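PDB 3RJA: carbohydrate oxidase from Microdochium nivale, which oxidises the C1 hydroxyl of mono-, oligo- and polysaccharides to the lactone with FAD as cofactor, passing the electrons to molecular oxygen to give hydrogen peroxide. Local coordinates for residues P13-G18 against T38-T43; T212-T217 against P257-L262; F247-Y252 against Y355-H360. All blocks are in the same frame, centred on the assembly; numbering follows the deposited sequence.

Contact 1 (P13-G18 against T38-T43); sequences PIDIPG and TAIAQT. With ABL ((2R,3R,4R,5R)-4,5-dihydroxy-2-(hydroxymethyl)-6-oxopiperidin-3-yl beta-D-glucopyranoside), chain H.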
loop_
_atom_site.group_PDB
_atom_site.type_symbol
_atom_site.label_atom_id
_atom_site.label_comp_id
_atom_site.label_asym_id
_atom_site.label_seq_id
_atom_site.Cartn_x
_atom_site.Cartn_y
_atom_site.Cartn_z
ATOM N N PRO A 13 15.729 -21.535 10.195
ATOM C CA PRO A 13 16.549 -20.573 10.962
ATOM C C PRO A 13 15.671 -19.691 11.849
ATOM O O PRO A 13 14.544 -19.329 11.477
ATOM C CB PRO A 13 17.257 -19.753 9.884
ATOM C CG PRO A 13 17.148 -20.593 8.616
ATOM C CD PRO A 13 15.875 -21.360 8.738
ATOM N N ILE A 14 16.155 -19.429 13.059
ATOM C CA ILE A 14 15.414 -18.632 14.003
ATOM C C ILE A 14 16.286 -17.476 14.451
ATOM O O ILE A 14 17.488 -17.598 14.436
ATOM C CB ILE A 14 14.888 -19.466 15.192
ATOM C CG1 ILE A 14 16.019 -20.196 15.928
ATOM C CG2 ILE A 14 13.798 -20.452 14.710
ATOM C CD1 ILE A 14 15.611 -20.764 17.292
ATOM N N ASP A 15 15.688 -16.343 14.816
ATOM C CA ASP A 15 16.481 -15.250 15.359
ATOM C C ASP A 15 16.701 -15.490 16.860
ATOM O O ASP A 15 15.853 -16.048 17.541
ATOM C CB ASP A 15 15.820 -13.874 15.133
ATOM C CG ASP A 15 15.879 -13.399 13.691
ATOM O OD1 ASP A 15 16.711 -13.870 12.880
ATOM O OD2 ASP A 15 15.067 -12.502 13.358
ATOM N N ILE A 16 17.852 -15.056 17.346
ATOM C CA ILE A 16 18.240 -15.215 18.746
ATOM C C ILE A 16 18.117 -13.862 19.421
ATOM O O ILE A 16 18.832 -12.937 19.045
ATOM C CB ILE A 16 19.720 -15.693 18.873
ATOM C CG1 ILE A 16 19.878 -17.104 18.316
ATOM C CG2 ILE A 16 20.204 -15.630 20.335
ATOM C CD1 ILE A 16 18.710 -17.993 18.627
ATOM N N PRO A 17 17.208 -13.728 20.420
ATOM C CA PRO A 17 17.156 -12.412 21.085
ATOM C C PRO A 17 18.543 -11.948 21.512
ATOM O O PRO A 17 19.325 -12.749 22.022
ATOM C CB PRO A 17 16.263 -12.661 22.306
ATOM C CG PRO A 17 15.392 -13.799 21.898
ATOM C CD PRO A 17 16.217 -14.671 20.997
ATOM N N GLY A 18 18.843 -10.677 21.249
ATOM C CA GLY A 18 20.094 -10.073 21.669
ATOM C C GLY A 18 21.108 -9.947 20.538
ATOM O O GLY A 18 22.141 -9.304 20.714
ATOM N N THR A 38 6.509 -14.459 19.804
ATOM C CA THR A 38 7.081 -15.519 20.621
ATOM C C THR A 38 8.417 -16.029 20.040
ATOM O O THR A 38 9.321 -16.421 20.790
ATOM C CB THR A 38 6.115 -16.677 20.893
ATOM O OG1 THR A 38 6.752 -17.572 21.797
ATOM C CG2 THR A 38 5.722 -17.420 19.611
ATOM N N ALA A 39 8.517 -16.019 18.706
ATOM C CA ALA A 39 9.735 -16.392 18.020
ATOM C C ALA A 39 9.727 -15.816 16.618
ATOM O O ALA A 39 8.660 -15.577 16.067
ATOM C CB ALA A 39 9.883 -17.954 17.971
ATOM N N ILE A 40 10.919 -15.606 16.047
ATOM C CA ILE A 40 11.046 -15.153 14.675
ATOM C C ILE A 40 11.752 -16.215 13.821
ATOM O O ILE A 40 12.928 -16.518 14.061
ATOM C CB ILE A 40 11.806 -13.832 14.579
ATOM C CG1 ILE A 40 11.249 -12.785 15.570
ATOM C CG2 ILE A 40 11.754 -13.279 13.127
ATOM C CD1 ILE A 40 11.998 -11.408 15.472
ATOM N N ALA A 41 11.017 -16.768 12.836
ATOM C CA ALA A 41 11.539 -17.705 11.835
ATOM C C ALA A 41 12.018 -16.896 10.625
ATOM O O ALA A 41 11.200 -16.291 9.908
ATOM C CB ALA A 41 10.470 -18.687 11.394
ATOM N N GLN A 42 13.333 -16.864 10.418
ATOM C CA GLN A 42 13.916 -16.077 9.331
ATOM C C GLN A 42 14.087 -17.033 8.138
ATOM O O GLN A 42 15.137 -17.694 7.997
ATOM C CB GLN A 42 15.254 -15.485 9.759
ATOM C CG GLN A 42 15.792 -14.398 8.815
ATOM C CD GLN A 42 17.230 -14.016 9.125
ATOM O OE1 GLN A 42 17.498 -13.012 9.820
ATOM N NE2 GLN A 42 18.158 -14.798 8.616
ATOM N N THR A 43 13.044 -17.135 7.314
ATOM C CA THR A 43 12.956 -18.214 6.331
ATOM C C THR A 43 13.817 -17.977 5.098
ATOM O O THR A 43 13.981 -16.841 4.675
ATOM C CB THR A 43 11.496 -18.446 5.871
ATOM O OG1 THR A 43 10.943 -17.231 5.336
ATOM C CG2 THR A 43 10.632 -18.957 7.039
HETATM C C1A ABL H . 19.915 -14.534 14.262
HETATM O O1A ABL H . 19.336 -13.802 15.099
HETATM C C2A ABL H . 21.410 -14.841 14.361
HETATM O O2A ABL H . 22.012 -13.740 15.036
HETATM C C3A ABL H . 22.041 -14.936 12.962
HETATM O O3A ABL H . 23.410 -15.351 13.119
HETATM C C4A ABL H . 21.311 -15.953 12.130
HETATM O O1 ABL H . 21.896 -16.040 10.817
HETATM C C5A ABL H . 19.893 -15.356 11.922
HETATM N N5 ABL H . 19.250 -15.081 13.220
HETATM C C6A ABL H . 18.995 -16.377 11.187
HETATM O O6A ABL H . 19.311 -17.698 11.588
HETATM C C1 ABL H . 22.532 -17.252 10.341
HETATM C C2 ABL H . 23.001 -17.028 8.891
HETATM O O2 ABL H . 21.891 -16.703 8.048
HETATM C C3 ABL H . 23.696 -18.274 8.358
HETATM O O3 ABL H . 24.277 -17.931 7.114
HETATM C C4 ABL H . 24.757 -18.794 9.378
HETATM O O4 ABL H . 25.236 -20.068 8.972
HETATM C C5 ABL H . 24.156 -18.901 10.784
HETATM O O5 ABL H . 23.650 -17.602 11.126
HETATM C C6 ABL H . 25.113 -19.451 11.851
HETATM O O6 ABL H . 26.320 -18.750 11.994
HETATM O O HOH W 1 13.275 -15.607 17.509
#
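D15 sets its side chain against I40 and Q42. CB packs on the lactam oxygen O1A of the bound sugar analogue (ABL), and CB of I40 lies near it as well. With CG beside the backbone N (chi1 -73°), the carboxylate reaches both I40 and the ligand; its rotation about CB-CG turns OD2 to I40, 3.4 Å from the methyl CG2, and OD1 to ABL, 2.8 Å from the lactam N5. OD1 also faces the amide end of Q42, whose plane is turned 79° from the carboxylate. The loop between helices 2-9 and 20-25 is laid along the outermost strand, 39-42, of the small parallel sheet in the FAD-binding domain, and a single bridge, I14 with A41, joins them. Two backbone bonds frame that bridge: D15 N to I40 O (2.9 Å) and Q42 N to P13 O (2.9 Å). A water links D15 O to I40 N. From the loop, I16 N donates to ABL O1A at 3.0 Å, and T19 adds its hydroxyl to this sugar site, while CB of P13 lies 3.4 Å from the hydroxymethyl oxygen O6A of ABL.

Contact 2 (T212-T217 against P257-L262); sequences TRFGVT and PGIEGL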
loop_
_atom_site.group_PDB
_atom_site.type_symbol
_atom_site.label_atom_id
_atom_site.label_comp_id
_atom_site.label_asym_id
_atom_site.label_seq_id
_atom_site.Cartn_x
_atom_site.Cartn_y
_atom_site.Cartn_z
ATOM N N THR A 212 8.035 12.125 -18.064
ATOM C CA THR A 212 8.183 13.483 -17.586
ATOM C C THR A 212 7.616 13.628 -16.166
ATOM O O THR A 212 6.420 13.378 -15.906
ATOM C CB THR A 212 7.449 14.473 -18.517
ATOM O OG1 THR A 212 8.022 14.409 -19.818
ATOM C CG2 THR A 212 7.573 15.884 -17.997
ATOM N N ARG A 213 8.477 14.052 -15.262
ATOM C CA ARG A 213 8.038 14.433 -13.944
ATOM C C ARG A 213 7.558 15.870 -13.998
ATOM O O ARG A 213 8.216 16.725 -14.577
ATOM C CB ARG A 213 9.158 14.325 -12.929
ATOM C CG ARG A 213 8.800 14.978 -11.602
ATOM C CD ARG A 213 9.737 14.517 -10.498
ATOM N NE ARG A 213 9.252 15.059 -9.237
ATOM C CZ ARG A 213 9.631 14.643 -8.039
ATOM N NH1 ARG A 213 10.508 13.655 -7.909
ATOM N NH2 ARG A 213 9.114 15.219 -6.963
ATOM N N PHE A 214 6.412 16.124 -13.377
ATOM C CA PHE A 214 5.863 17.459 -13.383
ATOM C C PHE A 214 5.351 17.846 -12.013
ATOM O O PHE A 214 5.178 16.986 -11.127
ATOM C CB PHE A 214 4.780 17.596 -14.472
ATOM C CG PHE A 214 3.568 16.745 -14.253
ATOM C CD1 PHE A 214 2.479 17.237 -13.532
ATOM C CD2 PHE A 214 3.492 15.477 -14.797
ATOM C CE1 PHE A 214 1.314 16.481 -13.369
ATOM C CE2 PHE A 214 2.360 14.701 -14.626
ATOM C CZ PHE A 214 1.263 15.189 -13.908
ATOM N N GLY A 215 5.121 19.149 -11.843
ATOM C CA GLY A 215 4.746 19.694 -10.561
ATOM C C GLY A 215 4.127 21.072 -10.740
ATOM O O GLY A 215 4.514 21.807 -11.662
ATOM N N VAL A 216 3.160 21.394 -9.875
ATOM C CA VAL A 216 2.503 22.702 -9.865
ATOM C C VAL A 216 2.354 23.185 -8.422
ATOM O O VAL A 216 1.678 22.540 -7.622
ATOM C CB VAL A 216 1.077 22.653 -10.508
ATOM C CG1 VAL A 216 0.432 24.036 -10.467
ATOM C CG2 VAL A 216 1.139 22.106 -11.951
ATOM N N THR A 217 2.992 24.306 -8.092
ATOM C CA THR A 217 2.765 24.966 -6.814
ATOM C C THR A 217 1.416 25.680 -6.897
ATOM O O THR A 217 1.254 26.602 -7.693
ATOM C CB THR A 217 3.888 25.981 -6.545
ATOM O OG1 THR A 217 5.152 25.369 -6.826
ATOM C CG2 THR A 217 3.875 26.464 -5.100
ATOM N N PRO A 257 0.018 23.535 -0.705
ATOM C CA PRO A 257 -0.301 22.398 -1.586
ATOM C C PRO A 257 0.332 22.457 -3.006
ATOM O O PRO A 257 0.570 23.543 -3.581
ATOM C CB PRO A 257 -1.834 22.446 -1.689
ATOM C CG PRO A 257 -2.194 23.880 -1.445
ATOM C CD PRO A 257 -1.177 24.359 -0.413
ATOM N N GLY A 258 0.604 21.285 -3.560
ATOM C CA GLY A 258 1.130 21.210 -4.907
ATOM C C GLY A 258 0.529 20.016 -5.619
ATOM O O GLY A 258 0.087 19.069 -4.976
ATOM N N ILE A 259 0.483 20.077 -6.943
ATOM C CA ILE A 259 0.291 18.876 -7.730
ATOM C C ILE A 259 1.666 18.245 -7.979
ATOM O O ILE A 259 2.604 18.941 -8.368
ATOM C CB ILE A 259 -0.429 19.189 -9.064
ATOM C CG1 ILE A 259 -1.922 19.484 -8.802
ATOM C CG2 ILE A 259 -0.210 18.077 -10.072
ATOM C CD1 ILE A 259 -2.706 20.084 -10.029
ATOM N N GLU A 260 1.792 16.940 -7.741
ATOM C CA GLU A 260 2.957 16.212 -8.264
ATOM C C GLU A 260 2.487 15.073 -9.137
ATOM O O GLU A 260 1.509 14.394 -8.824
ATOM C CB GLU A 260 3.821 15.551 -7.176
ATOM C CG GLU A 260 3.907 16.206 -5.850
ATOM C CD GLU A 260 4.650 15.298 -4.860
ATOM O OE1 GLU A 260 4.044 14.884 -3.859
ATOM O OE2 GLU A 260 5.821 14.959 -5.128
ATOM N N GLY A 261 3.254 14.800 -10.174
ATOM C CA GLY A 261 2.844 13.815 -11.136
ATOM C C GLY A 261 3.945 13.264 -11.983
ATOM O O GLY A 261 5.113 13.732 -11.943
ATOM N N LEU A 262 3.544 12.247 -12.739
ATOM C CA LEU A 262 4.364 11.546 -13.700
ATOM C C LEU A 262 3.556 11.362 -14.990
ATOM O O LEU A 262 2.427 10.855 -14.968
ATOM C CB LEU A 262 4.795 10.173 -13.156
ATOM C CG LEU A 262 5.884 9.488 -14.006
ATOM C CD1 LEU A 262 7.167 10.332 -14.038
ATOM C CD2 LEU A 262 6.208 7.999 -13.592
HETATM O O HOH W 2 7.286 17.516 -5.873
#
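The ring of F214 lies flat over the backbone of G261, whose CA sits 3.7 Å from the ring centroid in a CH-pi contact. With CG between its backbone N and carbonyl carbon (chi1 65°), the ring swings across to the neighbouring strand. The rim atom CE1 of F214 meets the methyl CG2 of I259 at 4.0 Å, the two side chains aslant, and CB of V216 abuts CB of I259 further along the same face. W270 stacks on the F214 ring from helix 267-278. Strands 212-217 and 258-262 are antiparallel neighbours in the large antiparallel sheet, which elsewhere lines the sugar pocket beside the flavin, with F214-G261 and V216-I259 as hydrogen-bonded pairs; I259 N reaches V216 O at 2.8 Å. On the other face R213 and E260 run side by side, their guanidinium and carboxylate planes 39° apart. NH2 of R213 is 3.8 Å from OE2 of E260, a long salt bridge of charge alone, since the oxygen lies well off the guanidinium plane. A water in that plane mediates instead, accepting from R213 NH2 and donating to E260 OE2 (3.0 Å). S301 holds R213 NH1, and Y252 holds E260 OE1.

Contact 3 (F247-Y252 against Y355-H360); sequences FRIGDY and YQLDVH. With ABL ((2R,3R,4R,5R)-4,5-dihydroxy-2-(hydroxymethyl)-6-oxopiperidin-3-yl beta-D-glucopyranoside), chain G.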
loop_
_atom_site.group_PDB
_atom_site.type_symbol
_atom_site.label_atom_id
_atom_site.label_comp_id
_atom_site.label_asym_id
_atom_site.label_seq_id
_atom_site.Cartn_x
_atom_site.Cartn_y
_atom_site.Cartn_z
ATOM N N PHE A 247 -1.171 11.514 -11.225
ATOM C CA PHE A 247 -0.852 12.605 -10.296
ATOM C C PHE A 247 -1.650 12.591 -9.006
ATOM O O PHE A 247 -2.616 11.807 -8.844
ATOM C CB PHE A 247 -0.945 13.986 -11.012
ATOM C CG PHE A 247 -2.368 14.490 -11.245
ATOM C CD1 PHE A 247 -3.170 13.952 -12.245
ATOM C CD2 PHE A 247 -2.876 15.523 -10.476
ATOM C CE1 PHE A 247 -4.479 14.448 -12.483
ATOM C CE2 PHE A 247 -4.201 16.030 -10.693
ATOM C CZ PHE A 247 -4.982 15.493 -11.692
ATOM N N ARG A 248 -1.256 13.504 -8.134
ATOM C CA ARG A 248 -1.953 13.748 -6.869
ATOM C C ARG A 248 -1.798 15.199 -6.405
ATOM O O ARG A 248 -0.919 15.912 -6.870
ATOM C CB ARG A 248 -1.460 12.789 -5.770
ATOM C CG ARG A 248 0.078 12.701 -5.559
ATOM C CD ARG A 248 0.374 12.088 -4.168
ATOM N NE ARG A 248 1.723 11.551 -4.008
ATOM C CZ ARG A 248 2.001 10.253 -3.873
ATOM N NH1 ARG A 248 3.259 9.860 -3.717
ATOM N NH2 ARG A 248 1.027 9.345 -3.888
ATOM N N ILE A 249 -2.674 15.626 -5.497
ATOM C CA ILE A 249 -2.465 16.861 -4.735
ATOM C C ILE A 249 -1.851 16.419 -3.415
ATOM O O ILE A 249 -2.339 15.473 -2.778
ATOM C CB ILE A 249 -3.774 17.610 -4.399
ATOM C CG1 ILE A 249 -4.547 17.982 -5.666
ATOM C CG2 ILE A 249 -3.497 18.875 -3.540
ATOM C CD1 ILE A 249 -6.060 18.203 -5.427
ATOM N N GLY A 250 -0.786 17.102 -2.998
ATOM C CA GLY A 250 -0.143 16.816 -1.730
ATOM C C GLY A 250 0.207 18.122 -1.046
ATOM O O GLY A 250 0.493 19.099 -1.720
ATOM N N ASP A 251 0.148 18.136 0.285
ATOM C CA ASP A 251 0.639 19.256 1.084
ATOM C C ASP A 251 1.509 18.734 2.223
ATOM O O ASP A 251 1.009 18.047 3.117
ATOM C CB ASP A 251 -0.520 20.061 1.644
ATOM C CG ASP A 251 -0.074 21.400 2.266
ATOM O OD1 ASP A 251 1.155 21.706 2.303
ATOM O OD2 ASP A 251 -0.984 22.138 2.712
ATOM N N TYR A 252 2.799 19.062 2.156
ATOM C CA TYR A 252 3.799 18.721 3.160
ATOM C C TYR A 252 4.279 19.977 3.915
ATOM O O TYR A 252 5.195 19.896 4.732
ATOM C CB TYR A 252 4.996 18.024 2.483
ATOM C CG TYR A 252 4.513 17.028 1.451
ATOM C CD1 TYR A 252 3.991 15.782 1.853
ATOM C CD2 TYR A 252 4.506 17.343 0.092
ATOM C CE1 TYR A 252 3.497 14.881 0.932
ATOM C CE2 TYR A 252 4.006 16.431 -0.847
ATOM C CZ TYR A 252 3.513 15.203 -0.408
ATOM O OH TYR A 252 3.018 14.289 -1.297
ATOM N N TYR A 355 -1.335 15.395 3.877
ATOM C CA TYR A 355 -2.354 14.586 3.190
ATOM C C TYR A 355 -1.889 14.421 1.737
ATOM O O TYR A 355 -1.125 15.233 1.220
ATOM C CB TYR A 355 -3.745 15.236 3.237
ATOM C CG TYR A 355 -3.817 16.524 2.442
ATOM C CD1 TYR A 355 -4.009 16.501 1.064
ATOM C CD2 TYR A 355 -3.678 17.777 3.076
ATOM C CE1 TYR A 355 -4.074 17.671 0.334
ATOM C CE2 TYR A 355 -3.742 18.961 2.358
ATOM C CZ TYR A 355 -3.938 18.895 0.983
ATOM O OH TYR A 355 -3.989 20.036 0.232
ATOM N N GLN A 356 -2.352 13.361 1.090
ATOM C CA GLN A 356 -2.211 13.180 -0.352
ATOM C C GLN A 356 -3.572 12.834 -0.891
ATOM O O GLN A 356 -4.241 11.933 -0.367
ATOM C CB GLN A 356 -1.209 12.070 -0.687
ATOM C CG GLN A 356 0.173 12.374 -0.164
ATOM C CD GLN A 356 1.138 11.228 -0.252
ATOM O OE1 GLN A 356 2.336 11.418 -0.505
ATOM N NE2 GLN A 356 0.639 10.029 -0.026
ATOM N N LEU A 357 -3.991 13.571 -1.922
ATOM C CA LEU A 357 -5.197 13.263 -2.663
ATOM C C LEU A 357 -4.793 12.686 -4.025
ATOM O O LEU A 357 -4.512 13.442 -4.984
ATOM C CB LEU A 357 -6.070 14.503 -2.821
ATOM C CG LEU A 357 -6.371 15.412 -1.603
ATOM C CD1 LEU A 357 -7.329 16.567 -1.976
ATOM C CD2 LEU A 357 -6.936 14.687 -0.408
ATOM N N ASP A 358 -4.760 11.348 -4.067
ATOM C CA ASP A 358 -4.342 10.617 -5.261
ATOM C C ASP A 358 -5.483 10.414 -6.249
ATOM O O ASP A 358 -6.569 9.998 -5.877
ATOM C CB ASP A 358 -3.706 9.274 -4.890
ATOM C CG ASP A 358 -2.295 9.445 -4.374
ATOM O OD1 ASP A 358 -2.155 9.853 -3.204
ATOM O OD2 ASP A 358 -1.327 9.227 -5.146
ATOM N N VAL A 359 -5.208 10.721 -7.516
ATOM C CA VAL A 359 -6.158 10.492 -8.593
ATOM C C VAL A 359 -6.148 8.999 -8.970
ATOM O O VAL A 359 -5.349 8.528 -9.802
ATOM C CB VAL A 359 -5.891 11.463 -9.762
ATOM C CG1 VAL A 359 -6.741 11.133 -10.974
ATOM C CG2 VAL A 359 -6.151 12.921 -9.294
ATOM N N HIS A 360 -7.069 8.272 -8.358
ATOM C CA HIS A 360 -7.111 6.800 -8.339
ATOM C C HIS A 360 -8.038 6.311 -9.443
ATOM O O HIS A 360 -7.667 5.472 -10.248
ATOM C CB HIS A 360 -7.585 6.384 -6.920
ATOM C CG HIS A 360 -7.868 4.922 -6.723
ATOM N ND1 HIS A 360 -9.113 4.365 -6.953
ATOM C CD2 HIS A 360 -7.107 3.931 -6.206
ATOM C CE1 HIS A 360 -9.087 3.078 -6.649
ATOM N NE2 HIS A 360 -7.890 2.793 -6.170
HETATM C C1A ABL G . 3.043 6.655 1.281
HETATM O O1A ABL G . 2.161 5.833 0.941
HETATM C C2A ABL G . 3.402 7.852 0.375
HETATM O O2A ABL G . 3.255 7.424 -0.978
HETATM C C3A ABL G . 4.826 8.408 0.622
HETATM O O3A ABL G . 4.894 9.695 -0.042
HETATM C C4A ABL G . 5.032 8.628 2.108
HETATM O O1 ABL G . 6.337 9.195 2.390
HETATM C C5A ABL G . 4.923 7.251 2.850
HETATM N N5 ABL G . 3.688 6.518 2.464
HETATM C C6A ABL G . 4.857 7.408 4.392
HETATM O O6A ABL G . 5.351 6.260 5.106
HETATM C C1 ABL G . 6.460 10.628 2.618
HETATM C C2 ABL G . 7.710 10.932 3.480
HETATM O O2 ABL G . 7.585 10.236 4.726
HETATM C C3 ABL G . 7.831 12.449 3.681
HETATM O O3 ABL G . 8.984 12.783 4.453
HETATM C C4 ABL G . 7.835 13.146 2.282
HETATM O O4 ABL G . 7.960 14.556 2.388
HETATM C C5 ABL G . 6.552 12.790 1.521
HETATM O O5 ABL G . 6.488 11.348 1.395
HETATM C C6 ABL G . 6.466 13.479 0.154
HETATM O O6 ABL G . 7.568 13.260 -0.667
HETATM O O HOH W 3 -2.971 9.209 -11.013
#
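Strands 247-251 and 355-359 run antiparallel, 169° between their directions and their axes 4.5 Å apart at the closest, with I249 and L357 trading two backbone bonds and V359 N adding another to F247 O. On the face carrying R248, D358 and Q356, the arginine is gripped from two directions. Its CG is tucked between backbone N and carbonyl carbon (chi1 51°), and the extended chain beyond runs alongside D358. In one of the two conformers modelled for each residue, NH2 of R248 donates to the syn lone pair of D358 OD2 at 2.7 Å, with a weak second bond to OD1, and the carboxylate stands 77° from the guanidinium plane. The amide of Q356 stacks over one guanidinium face, nearly parallel to it. Y252 turns its ring edge to that amide, planes almost perpendicular, and lays one face against the glucosyl hydroxymethyl carbon, CE1 to C6 of ABL 3.4 Å. The Y252 hydroxyl is hydrogen-bonded to OE1 of E260. A leucine in place of Y252 would probably leave E260 without this partner and the sugar's C6 without a flat surface to rest on. The face of I249 and L357 is largely hydrocarbon, though D251 and Y355 end in polar groups, both bonded to Y341: CB of D251 packs 3.5 Å from CE2 of Y355, and CD1 of I249 meets CD1 of L357. CG2 of V359 separately sits over the F247 ring. R248, Y252 and Q356 line the analogue's pocket beside the flavin, on the wall of the large antiparallel sheet, consistent with the berberine-like FAD-linked oxidases.

How the contacts relate
Contacts 2 and 3 share the large antiparallel sheet: strands 258-264 and 245-251 are neighbours in it, so the two contacts, 10 Å apart between centres, touch directly, through the backbone bond of G258 N to G250 O. Contact 1 lies on the other side of the chain's centre, about 29 Å from contact 3 at the nearest atoms, where a loop meets the edge of the parallel FAD-domain sheet. Contact 3 is the deepest, contact 2 intermediate, and contact 1 peripheral, its loop running on into exposed I16 to G18. Contact 2 is mainly aromatic and aliphatic on one face, with a water-bridged charge pair on the other; contact 3 turns its polar face to the pocket beside the flavin, whereas contact 1 borders a second bound molecule of the analogue.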